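Local coordinates for protein cohesin (Archaeoglobus fulgidus, PDB 2XDH) that probably binds dockerin modules through its cohesin domain, as part of a longer archaeal protein that may also bind or hydrolyse carbohydrates, at residues A[46-51]-A[85-90]; A[37-42]-A[66-71]; A[27-32]-A[77-82]; A[52-57]-A[70-75]. All blocks are in the same frame, centred on the assembly; numbering follows the deposited sequence. Where two conformers were deposited one is given.

Interaction 1: residues A[46-51]-A[85-90]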
loop_
_atom_site.group_PDB
_atom_site.type_symbol
_atom_site.label_atom_id
_atom_site.label_comp_id
_atom_site.label_asym_id
_atom_site.label_seq_id
_atom_site.Cartn_x
_atom_site.Cartn_y
_atom_site.Cartn_z
ATOM N N GLU A 46 36.027 -7.546 7.614
ATOM C CA GLU A 46 36.259 -7.961 9.002
ATOM C C GLU A 46 34.976 -8.489 9.660
ATOM O O GLU A 46 35.014 -9.389 10.500
ATOM C CB GLU A 46 36.833 -6.806 9.836
ATOM C CG GLU A 46 38.121 -6.192 9.287
ATOM C CD GLU A 46 39.369 -7.004 9.619
ATOM O OE1 GLU A 46 40.373 -6.862 8.893
ATOM O OE2 GLU A 46 39.356 -7.774 10.607
ATOM N N ASP A 47 33.832 -7.925 9.295
ATOM C CA ASP A 47 32.570 -8.402 9.855
ATOM C C ASP A 47 31.407 -7.907 9.009
ATOM O O ASP A 47 31.543 -6.939 8.259
ATOM C CB ASP A 47 32.410 -7.933 11.305
ATOM C CG ASP A 47 31.477 -8.827 12.116
ATOM O OD1 ASP A 47 31.011 -9.868 11.591
ATOM O OD2 ASP A 47 31.226 -8.491 13.293
ATOM N N VAL A 48 30.276 -8.590 9.129
ATOM C CA VAL A 48 29.037 -8.195 8.466
ATOM C C VAL A 48 27.950 -8.236 9.531
ATOM O O VAL A 48 27.701 -9.292 10.125
ATOM C CB VAL A 48 28.678 -9.163 7.330
ATOM C CG1 VAL A 48 27.360 -8.768 6.666
ATOM C CG2 VAL A 48 29.811 -9.229 6.286
ATOM N N LEU A 49 27.318 -7.090 9.782
ATOM C CA LEU A 49 26.376 -6.956 10.890
ATOM C C LEU A 49 24.990 -6.578 10.381
ATOM O O LEU A 49 24.865 -5.881 9.373
ATOM C CB LEU A 49 26.859 -5.877 11.863
ATOM C CG LEU A 49 28.172 -6.084 12.618
ATOM C CD1 LEU A 49 28.504 -4.860 13.452
ATOM C CD2 LEU A 49 28.101 -7.309 13.499
ATOM N N GLN A 50 23.957 -7.049 11.077
ATOM C CA GLN A 50 22.576 -6.647 10.800
ATOM C C GLN A 50 22.452 -5.138 10.925
ATOM O O GLN A 50 23.199 -4.502 11.675
ATOM C CB GLN A 50 21.590 -7.383 11.737
ATOM C CG GLN A 50 21.322 -8.825 11.303
ATOM C CD GLN A 50 21.016 -9.767 12.458
ATOM O OE1 GLN A 50 21.924 -10.237 13.136
ATOM N NE2 GLN A 50 19.733 -10.069 12.668
ATOM N N GLY A 51 21.511 -4.566 10.179
ATOM C CA GLY A 51 21.301 -3.131 10.175
ATOM C C GLY A 51 20.080 -2.733 10.979
ATOM O O GLY A 51 19.542 -3.552 11.731
ATOM N N PHE A 85 22.191 -3.918 6.295
ATOM C CA PHE A 85 23.355 -4.469 6.987
ATOM C C PHE A 85 24.502 -3.481 6.901
ATOM O O PHE A 85 24.428 -2.511 6.152
ATOM C CB PHE A 85 23.752 -5.852 6.451
ATOM C CG PHE A 85 24.115 -5.876 4.969
ATOM C CD1 PHE A 85 25.442 -5.779 4.564
ATOM C CD2 PHE A 85 23.135 -6.036 4.000
ATOM C CE1 PHE A 85 25.791 -5.821 3.218
ATOM C CE2 PHE A 85 23.467 -6.080 2.644
ATOM C CZ PHE A 85 24.802 -5.969 2.253
ATOM N N TYR A 86 25.537 -3.712 7.700
ATOM C CA TYR A 86 26.732 -2.876 7.715
ATOM C C TYR A 86 27.887 -3.818 7.433
ATOM O O TYR A 86 27.894 -4.951 7.922
ATOM C CB TYR A 86 26.932 -2.233 9.105
ATOM C CG TYR A 86 26.116 -0.980 9.343
ATOM C CD1 TYR A 86 26.643 0.279 9.048
ATOM C CD2 TYR A 86 24.824 -1.044 9.869
ATOM C CE1 TYR A 86 25.908 1.442 9.261
ATOM C CE2 TYR A 86 24.073 0.123 10.079
ATOM C CZ TYR A 86 24.628 1.359 9.768
ATOM O OH TYR A 86 23.914 2.524 9.962
ATOM N N VAL A 87 28.848 -3.380 6.634
ATOM C CA VAL A 87 30.060 -4.166 6.475
ATOM C C VAL A 87 31.221 -3.439 7.138
ATOM O O VAL A 87 31.455 -2.263 6.891
ATOM C CB VAL A 87 30.377 -4.488 4.987
ATOM C CG1 VAL A 87 31.627 -5.351 4.884
ATOM C CG2 VAL A 87 29.200 -5.215 4.345
ATOM N N LYS A 88 31.928 -4.134 8.019
ATOM C CA LYS A 88 33.127 -3.564 8.602
ATOM C C LYS A 88 34.295 -3.981 7.723
ATOM O O LYS A 88 34.566 -5.177 7.560
ATOM C CB LYS A 88 33.326 -4.049 10.042
ATOM C CG LYS A 88 34.474 -3.347 10.757
ATOM C CD LYS A 88 34.606 -3.804 12.202
ATOM C CE LYS A 88 35.478 -2.843 12.996
ATOM N NZ LYS A 88 34.964 -1.442 12.875
ATOM N N PHE A 89 34.969 -2.995 7.139
ATOM C CA PHE A 89 36.109 -3.248 6.273
ATOM C C PHE A 89 37.366 -2.746 6.949
ATOM O O PHE A 89 37.318 -1.864 7.803
ATOM C CB PHE A 89 35.990 -2.476 4.961
ATOM C CG PHE A 89 34.982 -3.032 3.991
ATOM C CD1 PHE A 89 35.197 -4.252 3.369
ATOM C CD2 PHE A 89 33.850 -2.295 3.652
ATOM C CE1 PHE A 89 34.295 -4.742 2.448
ATOM C CE2 PHE A 89 32.944 -2.772 2.747
ATOM C CZ PHE A 89 33.155 -4.001 2.133
ATOM N N ARG A 90 38.498 -3.302 6.547
ATOM C CA ARG A 90 39.780 -2.754 6.929
ATOM C C ARG A 90 40.450 -2.327 5.648
ATOM O O ARG A 90 40.444 -3.065 4.663
ATOM C CB ARG A 90 40.631 -3.794 7.645
ATOM C CG ARG A 90 42.099 -3.423 7.701
ATOM C CD ARG A 90 42.671 -3.696 9.068
ATOM N NE ARG A 90 44.118 -3.525 9.086
ATOM C CZ ARG A 90 44.895 -3.882 10.101
ATOM N NH1 ARG A 90 44.357 -4.433 11.181
ATOM N NH2 ARG A 90 46.206 -3.689 10.034
#
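L49 and Y86 lie opposite each other on antiparallel strands whose axes come within 4.6 Å at an angle of 161°. They form a hydrogen-bonded pair: L49 N meets Y86 O at 2.9 Å, and Y86 N returns a bond to L49 O. Further along, K88 N binds D47 O, but K88 O takes E46 N at 2.8 Å and, more weakly, D47 N. With two residues facing one, this is a classic beta bulge. V48 and V87 form the non-hydrogen-bonded pair, their branched side chains on the buried face. There V48 CG1 lies alongside the F85 ring, 4.1 Å from CD1, both side chains pointing the same way. At the end away from the bulge, G51, having no side chain, brings its CA to 4.0 Å from F85 CA and sits at the edge of the Y86 ring. E46 bends at chi2 (-80°), which sets OE1 beside R90 CB at 3.3 Å, yet OE1 remains 5.0 Å from R90 NE. The chemistry is therefore divided: backbone bonds fix the register, valines and phenylalanine face the sandwich core with I68 and V70, and any attraction between E46 and R90 would probably be long-range, with E44 close to the same carboxylate.

Interaction 2: residues A[37-42]-A[66-71]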
loop_
_atom_site.group_PDB
_atom_site.type_symbol
_atom_site.label_atom_id
_atom_site.label_comp_id
_atom_site.label_asym_id
_atom_site.label_seq_id
_atom_site.Cartn_x
_atom_site.Cartn_y
_atom_site.Cartn_z
ATOM N N LEU A 37 27.208 -8.035 -2.717
ATOM C CA LEU A 37 27.970 -6.783 -2.692
ATOM C C LEU A 37 29.401 -7.085 -3.066
ATOM O O LEU A 37 30.078 -7.839 -2.370
ATOM C CB LEU A 37 27.955 -6.174 -1.290
ATOM C CG LEU A 37 28.798 -4.901 -1.136
ATOM C CD1 LEU A 37 28.146 -3.741 -1.870
ATOM C CD2 LEU A 37 28.973 -4.550 0.337
ATOM N N SER A 38 29.867 -6.525 -4.176
ATOM C CA SER A 38 31.258 -6.719 -4.559
ATOM C C SER A 38 32.071 -5.557 -4.016
ATOM O O SER A 38 31.586 -4.430 -3.966
ATOM C CB SER A 38 31.404 -6.811 -6.081
ATOM O OG SER A 38 30.777 -7.978 -6.578
ATOM N N TYR A 39 33.305 -5.833 -3.607
ATOM C CA TYR A 39 34.160 -4.795 -3.049
ATOM C C TYR A 39 35.576 -4.853 -3.622
ATOM O O TYR A 39 36.018 -5.904 -4.076
ATOM C CB TYR A 39 34.188 -4.922 -1.527
ATOM C CG TYR A 39 34.683 -6.258 -1.044
ATOM C CD1 TYR A 39 36.017 -6.447 -0.710
ATOM C CD2 TYR A 39 33.817 -7.338 -0.916
ATOM C CE1 TYR A 39 36.477 -7.677 -0.262
ATOM C CE2 TYR A 39 34.269 -8.574 -0.469
ATOM C CZ TYR A 39 35.603 -8.732 -0.146
ATOM O OH TYR A 39 36.067 -9.948 0.305
ATOM N N PRO A 40 36.290 -3.717 -3.607
ATOM C CA PRO A 40 37.637 -3.630 -4.198
ATOM C C PRO A 40 38.724 -4.371 -3.417
ATOM O O PRO A 40 38.561 -4.643 -2.226
ATOM C CB PRO A 40 37.926 -2.126 -4.194
ATOM C CG PRO A 40 37.045 -1.567 -3.111
ATOM C CD PRO A 40 35.809 -2.417 -3.112
ATOM N N ASN A 41 39.831 -4.671 -4.101
ATOM C CA ASN A 41 40.983 -5.350 -3.504
ATOM C C ASN A 41 41.614 -4.592 -2.348
ATOM O O ASN A 41 42.268 -5.184 -1.495
ATOM C CB ASN A 41 42.067 -5.598 -4.558
ATOM C CG ASN A 41 41.743 -6.760 -5.461
ATOM O OD1 ASN A 41 41.081 -7.713 -5.050
ATOM N ND2 ASN A 41 42.209 -6.691 -6.703
ATOM N N VAL A 42 41.435 -3.274 -2.331
ATOM C CA VAL A 42 42.001 -2.453 -1.270
ATOM C C VAL A 42 41.250 -2.615 0.043
ATOM O O VAL A 42 41.697 -2.127 1.080
ATOM C CB VAL A 42 42.049 -0.959 -1.653
ATOM C CG1 VAL A 42 43.055 -0.735 -2.770
ATOM C CG2 VAL A 42 40.670 -0.461 -2.052
ATOM N N ASN A 66 35.986 -11.533 -3.723
ATOM C CA ASN A 66 35.659 -10.125 -3.558
ATOM C C ASN A 66 34.161 -9.862 -3.557
ATOM O O ASN A 66 33.710 -8.814 -4.006
ATOM C CB ASN A 66 36.338 -9.296 -4.646
ATOM C CG ASN A 66 37.788 -8.987 -4.317
ATOM O OD1 ASN A 66 38.292 -9.370 -3.257
ATOM N ND2 ASN A 66 38.470 -8.294 -5.225
ATOM N N GLN A 67 33.380 -10.807 -3.053
ATOM C CA GLN A 67 31.953 -10.542 -2.921
ATOM C C GLN A 67 31.330 -11.104 -1.655
ATOM O O GLN A 67 31.725 -12.155 -1.161
ATOM C CB GLN A 67 31.175 -10.957 -4.174
ATOM C CG GLN A 67 31.231 -12.406 -4.557
ATOM C CD GLN A 67 30.663 -12.634 -5.952
ATOM O OE1 GLN A 67 30.843 -11.806 -6.845
ATOM N NE2 GLN A 67 29.964 -13.752 -6.141
ATOM N N ILE A 68 30.369 -10.362 -1.122
ATOM C CA ILE A 68 29.646 -10.771 0.064
ATOM C C ILE A 68 28.228 -11.121 -0.363
ATOM O O ILE A 68 27.501 -10.265 -0.856
ATOM C CB ILE A 68 29.589 -9.626 1.083
ATOM C CG1 ILE A 68 31.005 -9.097 1.348
ATOM C CG2 ILE A 68 28.903 -10.101 2.369
ATOM C CD1 ILE A 68 31.044 -7.684 1.921
ATOM N N LYS A 69 27.856 -12.386 -0.219
ATOM C CA LYS A 69 26.492 -12.805 -0.500
ATOM C C LYS A 69 25.692 -12.676 0.777
ATOM O O LYS A 69 26.081 -13.195 1.825
ATOM C CB LYS A 69 26.461 -14.253 -1.009
ATOM C CG LYS A 69 27.175 -14.440 -2.346
ATOM C CD LYS A 69 26.957 -15.819 -2.946
ATOM C CE LYS A 69 27.463 -15.865 -4.385
ATOM N NZ LYS A 69 27.367 -17.223 -4.998
ATOM N N VAL A 70 24.568 -11.982 0.691
ATOM C CA VAL A 70 23.765 -11.702 1.857
ATOM C C VAL A 70 22.358 -12.186 1.614
ATOM O O VAL A 70 21.796 -11.965 0.543
ATOM C CB VAL A 70 23.714 -10.183 2.157
ATOM C CG1 VAL A 70 22.711 -9.897 3.274
ATOM C CG2 VAL A 70 25.106 -9.670 2.509
ATOM N N GLY A 71 21.793 -12.854 2.615
ATOM C CA GLY A 71 20.431 -13.326 2.527
ATOM C C GLY A 71 19.673 -12.803 3.731
ATOM O O GLY A 71 20.137 -12.917 4.871
#
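N66 meets Y39 and N41 at once, through its backbone and its amide. Its ND2 gives a nearly straight bond to N41 OD1, 2.7 Å long. The acceptor lies in the amide plane of N66, whereas the donor stands above the carbonyl plane of N41, away from a lone pair. CA of N66 rests over one face of the Y39 ring, 3.6 Å above its plane and displaced toward the rim, a CH-pi contact. Y39 chi1 of 59° holds CG between the backbone N and the carbonyl carbon and turns the ring back over the backbone of 66-68, where CE2 reaches I68 CG1 at 3.8 Å. Behind these groups the backbone sets the spacing: Y39 N binds N66 O at 3.0 Å, and L37 and I68 exchange two bonds as a hydrogen-bonded pair. Their side chains lie side by side, L37 CD2 4.1 Å from I68 CD1, as suits aliphatic residues facing inward. The polar S38 and Q67 take the other face. Strand 123-134 runs along the far edge of 37-38, pairing T126 with S38. Across the sandwich, I68 packs on V45 and V48 of strand 43-50 and on V87 of strand 82-91, and the Y39 ring meets that of F89.

Interaction 3: residues A[27-32]-A[77-82]. With SO4 (sulfate ion), chain E.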
loop_
_atom_site.group_PDB
_atom_site.type_symbol
_atom_site.label_atom_id
_atom_site.label_comp_id
_atom_site.label_asym_id
_atom_site.label_seq_id
_atom_site.Cartn_x
_atom_site.Cartn_y
_atom_site.Cartn_z
ATOM N N ALA A 27 11.073 0.766 0.939
ATOM C CA ALA A 27 10.669 -0.635 0.972
ATOM C C ALA A 27 9.177 -0.737 1.290
ATOM O O ALA A 27 8.643 0.037 2.094
ATOM C CB ALA A 27 11.491 -1.404 2.024
ATOM N N ASP A 28 8.508 -1.709 0.685
ATOM C CA ASP A 28 7.078 -1.898 0.918
ATOM C C ASP A 28 6.796 -3.366 1.233
ATOM O O ASP A 28 6.586 -4.189 0.328
ATOM C CB ASP A 28 6.291 -1.422 -0.309
ATOM C CG ASP A 28 4.785 -1.568 -0.145
ATOM O OD1 ASP A 28 4.321 -1.685 1.010
ATOM O OD2 ASP A 28 4.068 -1.547 -1.180
ATOM N N LYS A 29 6.833 -3.700 2.522
ATOM C CA LYS A 29 6.572 -5.063 2.972
ATOM C C LYS A 29 7.452 -6.104 2.286
ATOM O O LYS A 29 6.982 -7.156 1.851
ATOM C CB LYS A 29 5.086 -5.396 2.796
ATOM C CG LYS A 29 4.191 -4.452 3.609
ATOM C CD LYS A 29 2.716 -4.777 3.451
ATOM C CE LYS A 29 1.854 -3.624 3.954
ATOM N NZ LYS A 29 0.403 -3.917 3.791
ATOM N N VAL A 30 8.746 -5.824 2.221
ATOM C CA VAL A 30 9.694 -6.785 1.672
ATOM C C VAL A 30 9.861 -7.949 2.620
ATOM O O VAL A 30 10.068 -7.757 3.819
ATOM C CB VAL A 30 11.053 -6.116 1.407
ATOM C CG1 VAL A 30 12.123 -7.138 1.022
ATOM C CG2 VAL A 30 10.893 -5.048 0.329
ATOM N N GLY A 31 9.797 -9.164 2.081
ATOM C CA GLY A 31 9.913 -10.355 2.898
ATOM C C GLY A 31 11.212 -11.116 2.730
ATOM O O GLY A 31 11.662 -11.809 3.643
ATOM N N SER A 32 11.830 -11.021 1.561
ATOM C CA SER A 32 13.123 -11.664 1.425
ATOM C C SER A 32 14.002 -10.913 0.448
ATOM O O SER A 32 13.526 -10.357 -0.542
ATOM C CB SER A 32 12.981 -13.121 1.004
ATOM O OG SER A 32 12.508 -13.208 -0.311
ATOM N N GLY A 77 7.820 -8.448 7.292
ATOM C CA GLY A 77 7.947 -7.460 6.241
ATOM C C GLY A 77 8.845 -6.322 6.683
ATOM O O GLY A 77 8.826 -5.914 7.835
ATOM N N ILE A 78 9.646 -5.829 5.751
ATOM C CA ILE A 78 10.492 -4.660 5.949
ATOM C C ILE A 78 9.944 -3.539 5.090
ATOM O O ILE A 78 9.730 -3.727 3.885
ATOM C CB ILE A 78 11.930 -4.986 5.496
ATOM C CG1 ILE A 78 12.550 -6.021 6.452
ATOM C CG2 ILE A 78 12.799 -3.746 5.462
ATOM C CD1 ILE A 78 13.895 -6.582 5.943
ATOM N N SER A 79 9.695 -2.382 5.693
ATOM C CA SER A 79 9.172 -1.236 4.956
ATOM C C SER A 79 9.925 0.030 5.331
ATOM O O SER A 79 10.567 0.086 6.381
ATOM C CB SER A 79 7.678 -1.030 5.275
ATOM O OG SER A 79 6.917 -2.165 4.884
ATOM N N GLY A 80 9.825 1.049 4.483
ATOM C CA GLY A 80 10.426 2.344 4.758
ATOM C C GLY A 80 11.900 2.417 4.398
ATOM O O GLY A 80 12.362 1.747 3.471
ATOM N N ASP A 81 12.638 3.251 5.123
ATOM C CA ASP A 81 14.043 3.490 4.828
ATOM C C ASP A 81 14.873 3.027 6.021
ATOM O O ASP A 81 14.447 3.177 7.157
ATOM C CB ASP A 81 14.315 4.975 4.654
ATOM C CG ASP A 81 13.442 5.632 3.591
ATOM O OD1 ASP A 81 12.814 4.938 2.769
ATOM O OD2 ASP A 81 13.408 6.875 3.575
ATOM N N GLY A 82 16.072 2.521 5.768
ATOM C CA GLY A 82 16.960 2.133 6.851
ATOM C C GLY A 82 18.071 1.237 6.341
ATOM O O GLY A 82 18.125 0.934 5.156
HETATM S S SO4 E . -0.223 -2.752 -0.237
HETATM O O1 SO4 E . -1.466 -2.198 0.295
HETATM O O2 SO4 E . -0.349 -4.201 -0.360
HETATM O O3 SO4 E . 0.878 -2.433 0.668
HETATM O O4 SO4 E . 0.043 -2.172 -1.551
HETATM O O HOH W 1 4.431 -0.839 3.891
#
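D28 and S79 are linked by a water at the rim of the D28 carboxylate, near its plane rather than over a face: it donates to D28 OD1 at 3.0 Å and lies 3.0 Å from S79 OG. A sulfate, probably from the crystallisation liquor, has its O3 at the same rim, also near the plane, with K29 NZ in a weak, long bond to that oxygen. The other carboxylate oxygen, OD2, makes a salt bridge to K29 of the second subunit, while K29 NZ of this chain reaches D28 of the third. Across the contact, K29 N gives S79 OG a 2.8 Å bond. Chi1 of -61° carries OG toward that N-H, which is badly angled for I78 O. K29 and V30 both face I78 in a G1 beta bulge, with K29 left-handed at phi 54°. Here the long strand 17-38 turns a corner of the cohesin sandwich. Within the bulge V30 and I78 exchange two bonds, V30 N to I78 O at 2.9 Å and I78 N to V30 O at 2.8 Å; on the D28 side A27 and G80 form the next hydrogen-bonded pair. Glycine suits G77 and G80, both with positive phi. K29 lies about 6 Å, side chain to side chain, from D136, which binds magnesium in a structure of this protein, though not in this chain. On the buried side A27 CB packs 4.4 Å from I78 CG2, and I78 continues onto L53 and T54.

Interaction 4: residues A[52-57]-A[70-75]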
loop_
_atom_site.group_PDB
_atom_site.type_symbol
_atom_site.label_atom_id
_atom_site.label_comp_id
_atom_site.label_asym_id
_atom_site.label_seq_id
_atom_site.Cartn_x
_atom_site.Cartn_y
_atom_site.Cartn_z
ATOM N N SER A 52 19.646 -1.481 10.823
ATOM C CA SER A 52 18.574 -0.938 11.660
ATOM C C SER A 52 17.235 -1.621 11.391
ATOM O O SER A 52 16.338 -1.603 12.228
ATOM C CB SER A 52 18.430 0.576 11.448
ATOM O OG SER A 52 17.959 0.882 10.139
ATOM N N LEU A 53 17.097 -2.232 10.223
ATOM C CA LEU A 53 15.822 -2.841 9.854
ATOM C C LEU A 53 15.801 -4.348 10.045
ATOM O O LEU A 53 14.751 -4.961 9.957
ATOM C CB LEU A 53 15.486 -2.533 8.387
ATOM C CG LEU A 53 15.263 -1.067 8.056
ATOM C CD1 LEU A 53 15.153 -0.871 6.522
ATOM C CD2 LEU A 53 14.003 -0.582 8.757
ATOM N N THR A 54 16.964 -4.948 10.279
ATOM C CA THR A 54 17.076 -6.397 10.193
ATOM C C THR A 54 17.602 -7.011 11.498
ATOM O O THR A 54 18.075 -8.137 11.492
ATOM C CB THR A 54 18.008 -6.817 9.036
ATOM O OG1 THR A 54 19.237 -6.090 9.147
ATOM C CG2 THR A 54 17.369 -6.517 7.658
ATOM N N GLN A 55 17.537 -6.257 12.598
ATOM C CA GLN A 55 18.024 -6.737 13.893
ATOM C C GLN A 55 17.346 -8.048 14.284
ATOM O O GLN A 55 17.911 -8.855 15.017
ATOM C CB GLN A 55 17.768 -5.699 14.992
ATOM C CG GLN A 55 18.626 -4.440 14.920
ATOM C CD GLN A 55 20.095 -4.736 15.123
ATOM O OE1 GLN A 55 20.477 -5.347 16.111
ATOM N NE2 GLN A 55 20.922 -4.318 14.183
ATOM N N ASN A 56 16.120 -8.250 13.805
ATOM C CA ASN A 56 15.340 -9.421 14.194
ATOM C C ASN A 56 14.918 -10.280 13.008
ATOM O O ASN A 56 14.142 -11.224 13.149
ATOM C CB ASN A 56 14.136 -8.996 15.047
ATOM C CG ASN A 56 14.561 -8.418 16.386
ATOM O OD1 ASN A 56 14.441 -7.212 16.636
ATOM N ND2 ASN A 56 15.078 -9.274 17.247
ATOM N N SER A 57 15.452 -9.950 11.837
ATOM C CA SER A 57 15.256 -10.758 10.639
ATOM C C SER A 57 16.106 -12.032 10.708
ATOM O O SER A 57 17.039 -12.117 11.500
ATOM C CB SER A 57 15.690 -9.953 9.402
ATOM O OG SER A 57 15.014 -8.722 9.349
ATOM N N VAL A 70 24.568 -11.982 0.691
ATOM C CA VAL A 70 23.765 -11.702 1.857
ATOM C C VAL A 70 22.358 -12.186 1.614
ATOM O O VAL A 70 21.796 -11.965 0.543
ATOM C CB VAL A 70 23.714 -10.183 2.157
ATOM C CG1 VAL A 70 22.711 -9.897 3.274
ATOM C CG2 VAL A 70 25.106 -9.670 2.509
ATOM N N GLY A 71 21.793 -12.854 2.615
ATOM C CA GLY A 71 20.431 -13.326 2.527
ATOM C C GLY A 71 19.673 -12.803 3.731
ATOM O O GLY A 71 20.137 -12.917 4.871
ATOM N N ILE A 72 18.502 -12.226 3.479
ATOM C CA ILE A 72 17.642 -11.729 4.554
ATOM C C ILE A 72 16.222 -12.258 4.346
ATOM O O ILE A 72 15.670 -12.177 3.242
ATOM C CB ILE A 72 17.584 -10.185 4.557
ATOM C CG1 ILE A 72 18.958 -9.599 4.898
ATOM C CG2 ILE A 72 16.559 -9.698 5.574
ATOM C CD1 ILE A 72 19.148 -8.159 4.472
ATOM N N ALA A 73 15.632 -12.795 5.401
ATOM C CA ALA A 73 14.223 -13.168 5.368
ATOM C C ALA A 73 13.516 -12.630 6.613
ATOM O O ALA A 73 14.047 -12.691 7.719
ATOM C CB ALA A 73 14.058 -14.672 5.261
ATOM N N ASP A 74 12.310 -12.104 6.433
ATOM C CA ASP A 74 11.623 -11.489 7.541
ATOM C C ASP A 74 10.114 -11.532 7.343
ATOM O O ASP A 74 9.547 -10.737 6.591
ATOM C CB ASP A 74 12.114 -10.055 7.703
ATOM C CG ASP A 74 11.661 -9.433 9.002
ATOM O OD1 ASP A 74 10.572 -9.816 9.514
ATOM O OD2 ASP A 74 12.405 -8.563 9.508
ATOM N N SER A 75 9.468 -12.454 8.042
ATOM C CA SER A 75 8.027 -12.668 7.917
ATOM C C SER A 75 7.192 -11.444 8.292
ATOM O O SER A 75 6.049 -11.338 7.862
ATOM C CB SER A 75 7.596 -13.879 8.756
ATOM O OG SER A 75 7.602 -13.566 10.143
#
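S57 and D74 are brought together by two torsions. S57 OG lies beside its own backbone N at chi1 -55°, and D74 extends its carboxylate with CG opposite the backbone N at chi1 -168°. The hydroxyl donates to the carboxylate, with S57 OG 2.6 Å from D74 OD2. It arrives on the anti side of that oxygen and 30° out of the carboxylate plane. The other oxygen, D74 OD1, is taken by N76 ND2, so both ends of the buried carboxylate are gripped and its rotation is restrained; these donors would probably favour the charged form. A small serine suits the place, because its CB also fits against the strand, 3.6 Å from A73 O and 3.9 Å from I72 CG2. T54 divides its two branches. CG2 crosses the I72 side chain at about a right angle, 3.9 Å from I72 CG2, while OG1 turns to L84 O and to the amide of G51. A threonine can do both, joining an apolar contact to polar ties within the loop. The loop turns between T54 and S57, where S57 N makes a weak 3.2 Å bond to T54 O, and both residues face the strand. This loop links strands 43-50 and 58-64 and lies over the end of strand 67-74. That strand runs between 58-64, through A73 with L58, and 17-38, through I72 with I33. I72 itself points into the core, touching F59, I78 and L84 from three other strands.

How the interactions relate
All four contacts lie in one cohesin beta-sandwich. Strand 17-38 serves interactions 2 and 3 at opposite sides of the chain's centre, their centres about 23 Å apart, and strand 67-74 serves interactions 2 and 4, which share V70 and G71. Interactions 1 and 2 cross along the chain and pack face to face, centres about 11 Å apart, with V87 CG1 3.8 Å from I68 CD1; this is the core between the strand layers. Interaction 4 is nested within the loops closed by interactions 1 and 3. It lies about 9 Å from interaction 3, centre to centre, where the G31 carbonyl meets the D74 amide. The alternating chain order interlocks strands distant in sequence, and interaction 3 adds the subunit interface.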